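Local coordinates for protein glutathione-dependent peroxiredoxin (Sinorhizobium meliloti, PDB 3UMA) that probably reduces hydrogen peroxide and organic hydroperoxides to water and alcohols at the expense of glutathione, as a Prx5-type peroxiredoxin, at residues G56-L61 / R90-I95; I133-D138 / K149-L154; A35-K40 / L122-A127. One frame throughout, in Å; residues are numbered along the deposited sequence.

Contact 1 (G56-L61 / R90-I95); sequences GKRVVL and RGVDDI
The backbone O of Arg58 takes the N-H of Asp93 at 2.8 Å, and the carboxylate of that same aspartate returns the favour: Arg58 N gives its hydrogen to Asp93 OD2 at 2.9 Å, almost straight at 167°. The donor meets OD2 on its anti side, tilted 25° from the carboxylate plane. Asp93 can do this because its CG lies beside its own backbone N (chi1 -56°), which swings the acid over the start of strand 58-64. Farther out, the extended Arg58 chain runs along the 90-92 loop, and NH1 makes two weak bonds, to Arg90 O and Gly91 O, with both oxygens near the guanidinium plane; NE is held by Glu156. Where the strands run parallel, Val60 N reaches Asp94 O at 3.1 Å. Lys57 NZ forms a weak, long salt bridge (3.4 Å) to Asp94 OD2; that oxygen also bonds His120 NE2, and NZ bonds Leu53 O. On the face of Val60 and Ile95, Val60 CG2 meets Val92 CG1 at 4.1 Å. Ahead of strand 94-99, then, the Asp93 carboxylate is spent on a backbone N-H, and charge pairing across the contact rests on Lys57 and Asp94.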
loop_
_atom_site.group_PDB
_atom_site.type_symbol
_atom_site.label_atom_id
_atom_site.label_comp_id
_atom_site.label_asym_id
_atom_site.label_seq_id
_atom_site.Cartn_x
_atom_site.Cartn_y
_atom_site.Cartn_z
ATOM N N GLY A 56 17.474 -2.203 -3.533
ATOM C CA GLY A 56 18.140 -3.495 -3.445
ATOM C C GLY A 56 17.173 -4.560 -2.987
ATOM O O GLY A 56 17.599 -5.611 -2.503
ATOM N N LYS A 57 15.867 -4.293 -3.130
ATOM C CA LYS A 57 14.846 -5.196 -2.588
ATOM C C LYS A 57 13.708 -5.492 -3.581
ATOM O O LYS A 57 13.490 -4.761 -4.545
ATOM C CB LYS A 57 14.288 -4.660 -1.256
ATOM C CG LYS A 57 15.250 -4.753 -0.067
ATOM C CD LYS A 57 15.115 -3.544 0.874
ATOM C CE LYS A 57 14.511 -3.897 2.233
ATOM N NZ LYS A 57 13.012 -3.675 2.322
ATOM N N ARG A 58 13.016 -6.596 -3.341
ATOM C CA ARG A 58 11.823 -6.954 -4.096
ATOM C C ARG A 58 10.682 -6.803 -3.103
ATOM O O ARG A 58 10.614 -7.550 -2.137
ATOM C CB ARG A 58 11.915 -8.401 -4.598
ATOM C CG ARG A 58 10.953 -8.766 -5.720
ATOM C CD ARG A 58 11.549 -9.887 -6.614
ATOM N NE ARG A 58 10.629 -10.323 -7.671
ATOM C CZ ARG A 58 9.957 -11.474 -7.665
ATOM N NH1 ARG A 58 10.090 -12.323 -6.660
ATOM N NH2 ARG A 58 9.152 -11.785 -8.675
ATOM N N VAL A 59 9.816 -5.824 -3.338
ATOM C CA VAL A 59 8.788 -5.449 -2.358
ATOM C C VAL A 59 7.358 -5.521 -2.947
ATOM O O VAL A 59 7.122 -5.108 -4.073
ATOM C CB VAL A 59 9.072 -4.032 -1.775
ATOM C CG1 VAL A 59 8.002 -3.600 -0.777
ATOM C CG2 VAL A 59 10.458 -3.991 -1.106
ATOM N N VAL A 60 6.431 -6.074 -2.181
ATOM C CA VAL A 60 5.018 -6.026 -2.538
ATOM C C VAL A 60 4.398 -4.842 -1.801
ATOM O O VAL A 60 4.412 -4.814 -0.577
ATOM C CB VAL A 60 4.288 -7.323 -2.162
ATOM C CG1 VAL A 60 2.753 -7.118 -2.188
ATOM C CG2 VAL A 60 4.684 -8.426 -3.121
ATOM N N LEU A 61 3.931 -3.845 -2.555
ATOM C CA LEU A 61 3.240 -2.703 -1.977
ATOM C C LEU A 61 1.772 -2.753 -2.357
ATOM O O LEU A 61 1.447 -2.833 -3.542
ATOM C CB LEU A 61 3.828 -1.373 -2.484
ATOM C CG LEU A 61 3.138 -0.077 -2.006
ATOM C CD1 LEU A 61 3.281 0.128 -0.492
ATOM C CD2 LEU A 61 3.652 1.139 -2.741
ATOM N N ARG A 90 8.429 -16.545 -1.944
ATOM C CA ARG A 90 8.623 -16.464 -3.385
ATOM C C ARG A 90 9.560 -15.345 -3.823
ATOM O O ARG A 90 9.388 -14.769 -4.896
ATOM C CB ARG A 90 7.283 -16.390 -4.121
ATOM C CG ARG A 90 6.592 -17.745 -4.284
ATOM C CD ARG A 90 5.608 -17.719 -5.453
ATOM N NE ARG A 90 5.408 -19.042 -6.054
ATOM C CZ ARG A 90 6.185 -19.573 -7.004
ATOM N NH1 ARG A 90 7.236 -18.904 -7.473
ATOM N NH2 ARG A 90 5.915 -20.785 -7.485
ATOM N N GLY A 91 10.571 -15.055 -3.014
ATOM C CA GLY A 91 11.593 -14.080 -3.408
ATOM C C GLY A 91 11.188 -12.637 -3.164
ATOM O O GLY A 91 11.592 -11.727 -3.890
ATOM N N VAL A 92 10.387 -12.425 -2.133
ATOM C CA VAL A 92 9.948 -11.086 -1.780
ATOM C C VAL A 92 10.554 -10.787 -0.432
ATOM O O VAL A 92 10.401 -11.571 0.508
ATOM C CB VAL A 92 8.400 -11.007 -1.708
ATOM C CG1 VAL A 92 7.946 -9.740 -1.002
ATOM C CG2 VAL A 92 7.792 -11.116 -3.110
ATOM N N ASP A 93 11.228 -9.651 -0.325
ATOM C CA ASP A 93 11.875 -9.287 0.936
ATOM C C ASP A 93 10.927 -8.665 1.951
ATOM O O ASP A 93 11.090 -8.888 3.159
ATOM C CB ASP A 93 13.039 -8.335 0.675
ATOM C CG ASP A 93 14.039 -8.914 -0.293
ATOM O OD1 ASP A 93 14.512 -10.032 -0.028
ATOM O OD2 ASP A 93 14.331 -8.268 -1.317
ATOM N N ASP A 94 9.954 -7.876 1.471
ATOM C CA ASP A 94 9.085 -7.108 2.376
ATOM C C ASP A 94 7.670 -6.901 1.826
ATOM O O ASP A 94 7.451 -6.915 0.621
ATOM C CB ASP A 94 9.715 -5.734 2.641
ATOM C CG ASP A 94 9.716 -5.353 4.116
ATOM O OD1 ASP A 94 8.903 -5.908 4.909
ATOM O OD2 ASP A 94 10.546 -4.482 4.481
ATOM N N ILE A 95 6.711 -6.696 2.728
ATOM C CA ILE A 95 5.360 -6.320 2.321
ATOM C C ILE A 95 4.940 -5.057 3.069
ATOM O O ILE A 95 5.156 -4.946 4.287
ATOM C CB ILE A 95 4.340 -7.450 2.570
ATOM C CG1 ILE A 95 4.817 -8.769 1.947
ATOM C CG2 ILE A 95 2.940 -7.051 2.015
ATOM C CD1 ILE A 95 4.051 -10.000 2.447
#

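Contact 2 (I133-D138 / K149-L154)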
loop_
_atom_site.group_PDB
_atom_site.type_symbol
_atom_site.label_atom_id
_atom_site.label_comp_id
_atom_site.label_asym_id
_atom_site.label_seq_id
_atom_site.Cartn_x
_atom_site.Cartn_y
_atom_site.Cartn_z
ATOM N N ILE A 133 2.367 9.829 -7.628
ATOM C CA ILE A 133 2.224 8.723 -8.576
ATOM C C ILE A 133 0.881 8.738 -9.325
ATOM O O ILE A 133 0.622 7.852 -10.139
ATOM C CB ILE A 133 2.445 7.368 -7.919
ATOM C CG1 ILE A 133 1.372 7.074 -6.854
ATOM C CG2 ILE A 133 3.834 7.294 -7.324
ATOM C CD1 ILE A 133 1.381 5.642 -6.409
ATOM N N GLY A 134 0.060 9.761 -9.073
ATOM C CA GLY A 134 -1.201 9.950 -9.799
ATOM C C GLY A 134 -2.324 8.994 -9.408
ATOM O O GLY A 134 -3.203 8.693 -10.230
HETATM N N MSE A 135 -2.296 8.528 -8.157
HETATM C CA MSE A 135 -3.264 7.554 -7.668
HETATM C C MSE A 135 -4.362 8.123 -6.758
HETATM O O MSE A 135 -4.971 7.378 -5.987
HETATM C CB MSE A 135 -2.534 6.400 -6.961
HETATM C CG MSE A 135 -1.740 5.478 -7.898
HETATM SE SE MSE A 135 -2.880 4.431 -9.148
HETATM C CE MSE A 135 -2.704 5.408 -10.801
ATOM N N GLU A 136 -4.619 9.428 -6.836
ATOM C CA GLU A 136 -5.662 10.035 -5.980
ATOM C C GLU A 136 -7.053 9.596 -6.390
ATOM O O GLU A 136 -7.318 9.408 -7.567
ATOM C CB GLU A 136 -5.695 11.545 -6.116
ATOM C CG GLU A 136 -4.673 12.300 -5.389
ATOM C CD GLU A 136 -4.492 13.647 -6.070
ATOM O OE1 GLU A 136 -4.152 13.654 -7.277
ATOM O OE2 GLU A 136 -4.728 14.685 -5.422
ATOM N N ILE A 137 -7.949 9.503 -5.415
ATOM C CA ILE A 137 -9.354 9.279 -5.705
ATOM C C ILE A 137 -10.199 10.079 -4.715
ATOM O O ILE A 137 -9.830 10.260 -3.548
ATOM C CB ILE A 137 -9.687 7.739 -5.695
ATOM C CG1 ILE A 137 -11.061 7.443 -6.317
ATOM C CG2 ILE A 137 -9.576 7.140 -4.293
ATOM C CD1 ILE A 137 -11.555 5.990 -6.019
ATOM N N ASP A 138 -11.336 10.556 -5.191
ATOM C CA ASP A 138 -12.260 11.305 -4.364
ATOM C C ASP A 138 -13.344 10.358 -3.859
ATOM O O ASP A 138 -14.186 9.876 -4.632
ATOM C CB ASP A 138 -12.873 12.452 -5.182
ATOM C CG ASP A 138 -13.604 13.470 -4.322
ATOM O OD1 ASP A 138 -14.023 13.147 -3.186
ATOM O OD2 ASP A 138 -13.777 14.602 -4.801
ATOM N N LYS A 149 -6.539 5.420 -4.577
ATOM C CA LYS A 149 -7.067 4.233 -5.272
ATOM C C LYS A 149 -6.538 2.943 -4.643
ATOM O O LYS A 149 -5.412 2.915 -4.097
ATOM C CB LYS A 149 -6.647 4.255 -6.742
ATOM C CG LYS A 149 -7.399 5.272 -7.540
ATOM C CD LYS A 149 -7.058 5.210 -9.004
ATOM C CE LYS A 149 -8.092 6.009 -9.763
ATOM N NZ LYS A 149 -7.628 6.310 -11.135
ATOM N N ARG A 150 -7.339 1.877 -4.701
ATOM C CA ARG A 150 -6.835 0.546 -4.335
ATOM C C ARG A 150 -5.935 -0.001 -5.463
ATOM O O ARG A 150 -6.320 0.005 -6.631
ATOM C CB ARG A 150 -7.983 -0.413 -4.017
ATOM C CG ARG A 150 -7.541 -1.782 -3.497
ATOM C CD ARG A 150 -8.730 -2.713 -3.100
ATOM N NE ARG A 150 -9.822 -1.983 -2.451
ATOM C CZ ARG A 150 -9.841 -1.585 -1.178
ATOM N NH1 ARG A 150 -8.833 -1.821 -0.345
ATOM N NH2 ARG A 150 -10.876 -0.897 -0.740
ATOM N N TYR A 151 -4.734 -0.454 -5.111
ATOM C CA TYR A 151 -3.803 -1.034 -6.083
ATOM C C TYR A 151 -2.840 -1.952 -5.353
ATOM O O TYR A 151 -2.747 -1.912 -4.120
ATOM C CB TYR A 151 -3.046 0.035 -6.922
ATOM C CG TYR A 151 -2.105 0.947 -6.128
ATOM C CD1 TYR A 151 -0.877 0.472 -5.631
ATOM C CD2 TYR A 151 -2.449 2.282 -5.869
ATOM C CE1 TYR A 151 -0.011 1.295 -4.899
ATOM C CE2 TYR A 151 -1.587 3.125 -5.140
ATOM C CZ TYR A 151 -0.366 2.623 -4.661
ATOM O OH TYR A 151 0.478 3.433 -3.917
ATOM N N SER A 152 -2.160 -2.806 -6.108
ATOM C CA SER A 152 -0.999 -3.514 -5.591
ATOM C C SER A 152 0.096 -3.406 -6.650
ATOM O O SER A 152 -0.181 -3.212 -7.842
ATOM C CB SER A 152 -1.300 -4.984 -5.285
ATOM O OG SER A 152 -1.479 -5.676 -6.500
HETATM N N MSE A 153 1.340 -3.496 -6.218
HETATM C CA MSE A 153 2.425 -3.443 -7.173
HETATM C C MSE A 153 3.582 -4.275 -6.671
HETATM O O MSE A 153 3.776 -4.410 -5.469
HETATM C CB MSE A 153 2.849 -2.000 -7.497
HETATM C CG MSE A 153 3.201 -1.161 -6.303
HETATM SE SE MSE A 153 3.906 0.596 -6.800
HETATM C CE MSE A 153 2.363 1.534 -7.534
ATOM N N LEU A 154 4.295 -4.890 -7.608
ATOM C CA LEU A 154 5.580 -5.524 -7.314
ATOM C C LEU A 154 6.689 -4.549 -7.710
ATOM O O LEU A 154 6.740 -4.060 -8.844
ATOM C CB LEU A 154 5.715 -6.869 -8.047
ATOM C CG LEU A 154 7.019 -7.670 -7.873
ATOM C CD1 LEU A 154 7.240 -8.046 -6.411
ATOM C CD2 LEU A 154 6.993 -8.920 -8.763
#
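Tyr151 and Met135, a selenomethionine here, carry the side-chain packing. CG of Met135 comes to 3.6 Å from CE2 of Tyr151, and its SE lies 4.9 Å from the ring centroid, 49° off the normal, an oblique Met-aromatic contact. The bent Met135 chain brings the selenium back to the ring. Ile133 points against the tyrosine, its CD1 3.5 Å from Tyr151 OH and, more loosely, 4.4 Å from CE of selenomethionine Met153. The tyrosine ring reaches this spot because its CG is tucked over the backbone, flanked by N and C (chi1 64°). With an alanine here, Ile133 CD1 and the Met135 chain would probably lose the ring they pack on, and a gap would open between the segments. Beside this cluster a single backbone bond ties the segments: Lys149 N to Met135 O, 2.9 Å and 165° at the hydrogen. The Lys149 chain then passes Ile137, CG to CB 3.8 Å. Behind the first shell, a Schellman motif at Gly134 ends the preceding helix and turns the chain into strand 136-139, while Tyr151 rests on Ala63 of strand 58-64 and Met135 on Ile165. The whole is the mouth of the antiparallel hairpin of strands 136-139 and 147-156, and Ile137 lies about 10 Å, side chain to side chain, from Cys72, the predicted peroxidatic cysteine.

Contact 3 (A35-K40 / L122-A127); sequences ATFKEK and LSDWNA
A single antiparallel bridge, the hydrogen-bonded pair Lys38 and Ser123, fastens the N-terminal hairpin strand 36-41 to the end of strand 120-123, the edge of the central sheet of this thioredoxin-like fold. Ser123 N donates to Lys38 O at 3.0 Å, with 160° at the hydrogen, and CB of Ser123 lies 3.3 Å from the same oxygen. On the buried side Phe37 and Leu122 meet. CD1 of Leu122 comes over one face of the phenyl ring, 4.1 Å from its centroid and displaced toward the rim, a CH-pi contact, while CB of Leu122 packs against CB of Phe37 at 3.9 Å. With its CG beside the backbone N (chi1 -57°), the Phe37 ring is turned so that its edge meets Ser123 O, 3.7 Å from CD1, and, a little farther on, Asp124 CB. The other branch of Leu122, CD2, lies 3.8 Å from OE1 of Glu39. That carboxylate is gripped by two groups of the sheet strand, OE2 by Phe121 N and OE1 by His120 ND1, and is thus probably fixed in rotation. Past the strand, a type I turn from Asp124 to Ala127 leads into helix 128-132, whose Phe129 meets the Phe37 ring edge-to-face. Leu122 reaches Leu53 of helix 50-54, Ser123 packs on helix 103-113, and strand 44-49 pairs with the far side of strand 36-41.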
loop_
_atom_site.group_PDB
_atom_site.type_symbol
_atom_site.label_atom_id
_atom_site.label_comp_id
_atom_site.label_asym_id
_atom_site.label_seq_id
_atom_site.Cartn_x
_atom_site.Cartn_y
_atom_site.Cartn_z
ATOM N N ALA A 35 9.966 9.335 -1.296
ATOM C CA ALA A 35 8.946 9.763 -0.335
ATOM C C ALA A 35 9.318 9.255 1.036
ATOM O O ALA A 35 10.155 8.367 1.166
ATOM C CB ALA A 35 7.536 9.227 -0.737
ATOM N N THR A 36 8.698 9.818 2.063
ATOM C CA THR A 36 8.891 9.328 3.411
ATOM C C THR A 36 7.533 8.979 3.999
ATOM O O THR A 36 6.542 9.646 3.724
ATOM C CB THR A 36 9.582 10.379 4.305
ATOM O OG1 THR A 36 8.734 11.525 4.427
ATOM C CG2 THR A 36 10.914 10.833 3.685
ATOM N N PHE A 37 7.494 7.949 4.825
ATOM C CA PHE A 37 6.261 7.509 5.431
ATOM C C PHE A 37 6.517 7.381 6.907
ATOM O O PHE A 37 7.563 6.917 7.309
ATOM C CB PHE A 37 5.842 6.139 4.894
ATOM C CG PHE A 37 5.687 6.090 3.406
ATOM C CD1 PHE A 37 4.504 6.518 2.800
ATOM C CD2 PHE A 37 6.717 5.605 2.601
ATOM C CE1 PHE A 37 4.354 6.491 1.422
ATOM C CE2 PHE A 37 6.569 5.561 1.213
ATOM C CZ PHE A 37 5.379 6.003 0.621
ATOM N N LYS A 38 5.560 7.797 7.716
ATOM C CA LYS A 38 5.648 7.553 9.137
ATOM C C LYS A 38 4.944 6.253 9.468
ATOM O O LYS A 38 3.971 5.865 8.809
ATOM C CB LYS A 38 5.076 8.729 9.923
ATOM C CG LYS A 38 5.756 10.063 9.588
ATOM C CD LYS A 38 6.157 10.835 10.827
ATOM C CE LYS A 38 6.932 12.089 10.461
ATOM N NZ LYS A 38 7.808 12.514 11.589
ATOM N N GLU A 39 5.450 5.573 10.482
ATOM C CA GLU A 39 4.964 4.266 10.839
ATOM C C GLU A 39 5.179 4.019 12.326
ATOM O O GLU A 39 6.271 4.236 12.844
ATOM C CB GLU A 39 5.671 3.177 10.009
ATOM C CG GLU A 39 5.372 1.759 10.501
ATOM C CD GLU A 39 5.901 0.652 9.606
ATOM O OE1 GLU A 39 6.836 0.889 8.803
ATOM O OE2 GLU A 39 5.377 -0.476 9.724
ATOM N N LYS A 40 4.122 3.572 12.995
ATOM C CA LYS A 40 4.182 3.124 14.376
ATOM C C LYS A 40 4.619 1.675 14.403
ATOM O O LYS A 40 3.901 0.796 13.935
ATOM C CB LYS A 40 2.808 3.251 15.049
ATOM C CG LYS A 40 2.755 4.201 16.231
ATOM C CD LYS A 40 1.317 4.433 16.690
ATOM C CE LYS A 40 1.250 4.862 18.160
ATOM N NZ LYS A 40 0.086 5.769 18.476
ATOM N N LEU A 122 2.202 1.934 6.422
ATOM C CA LEU A 122 2.750 3.214 6.049
ATOM C C LEU A 122 1.658 4.267 5.971
ATOM O O LEU A 122 0.654 4.090 5.269
ATOM C CB LEU A 122 3.459 3.117 4.687
ATOM C CG LEU A 122 4.544 2.049 4.502
ATOM C CD1 LEU A 122 5.070 2.078 3.069
ATOM C CD2 LEU A 122 5.683 2.281 5.510
ATOM N N SER A 123 1.887 5.373 6.664
ATOM C CA SER A 123 0.996 6.502 6.659
ATOM C C SER A 123 1.435 7.490 5.580
ATOM O O SER A 123 2.586 7.965 5.597
ATOM C CB SER A 123 0.988 7.150 8.053
ATOM O OG SER A 123 0.613 8.503 7.973
ATOM N N ASP A 124 0.550 7.740 4.618
ATOM C CA ASP A 124 0.717 8.787 3.596
ATOM C C ASP A 124 -0.329 9.884 3.872
ATOM O O ASP A 124 -1.190 10.204 3.019
ATOM C CB ASP A 124 0.554 8.195 2.187
ATOM C CG ASP A 124 0.933 9.165 1.091
ATOM O OD1 ASP A 124 1.816 10.008 1.310
ATOM O OD2 ASP A 124 0.346 9.102 -0.015
ATOM N N TRP A 125 -0.221 10.466 5.068
ATOM C CA TRP A 125 -1.300 11.256 5.680
ATOM C C TRP A 125 -1.823 12.361 4.753
ATOM O O TRP A 125 -3.029 12.572 4.653
ATOM C CB TRP A 125 -0.895 11.800 7.073
ATOM C CG TRP A 125 0.041 12.989 6.995
ATOM C CD1 TRP A 125 1.424 12.965 6.981
ATOM C CD2 TRP A 125 -0.337 14.358 6.851
ATOM N NE1 TRP A 125 1.911 14.244 6.846
ATOM C CE2 TRP A 125 0.856 15.119 6.779
ATOM C CE3 TRP A 125 -1.573 15.021 6.777
ATOM C CZ2 TRP A 125 0.851 16.510 6.633
ATOM C CZ3 TRP A 125 -1.581 16.410 6.641
ATOM C CH2 TRP A 125 -0.370 17.137 6.560
ATOM N N ASN A 126 -0.919 13.052 4.065
ATOM C CA ASN A 126 -1.323 14.143 3.197
ATOM C C ASN A 126 -1.388 13.743 1.744
ATOM O O ASN A 126 -1.499 14.610 0.874
ATOM C CB ASN A 126 -0.376 15.335 3.359
ATOM C CG ASN A 126 1.075 14.985 3.021
ATOM O OD1 ASN A 126 1.382 13.843 2.640
ATOM N ND2 ASN A 126 1.976 15.973 3.155
ATOM N N ALA A 127 -1.315 12.436 1.474
ATOM C CA ALA A 127 -1.362 11.947 0.097
ATOM C C ALA A 127 -0.232 12.455 -0.798
ATOM O O ALA A 127 -0.407 12.484 -2.020
ATOM C CB ALA A 127 -2.741 12.267 -0.566
#

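All three contacts reach the central mixed sheet. Contacts 1 and 2 have centres 18 Å apart and meet where strand 58-64 runs antiparallel to strand 147-156, Leu61 O lying 2.8 Å from Met153 N in a probable hydrogen bond. Contact 3, about 19 Å from contact 1 and 14 Å from contact 2 between centres, sits at strand 120-123, the neighbour of strand 94-99, and touches neither. Along the chain, contact 1 is nested inside the long loop closed by contact 3, and contact 2 opens afterwards. Contact 3 thus ties the N-terminal hairpin to one edge of the sheet, contact 1 joins two inner strands, and contact 2 closes the hairpin of strands 136-139 and 147-156.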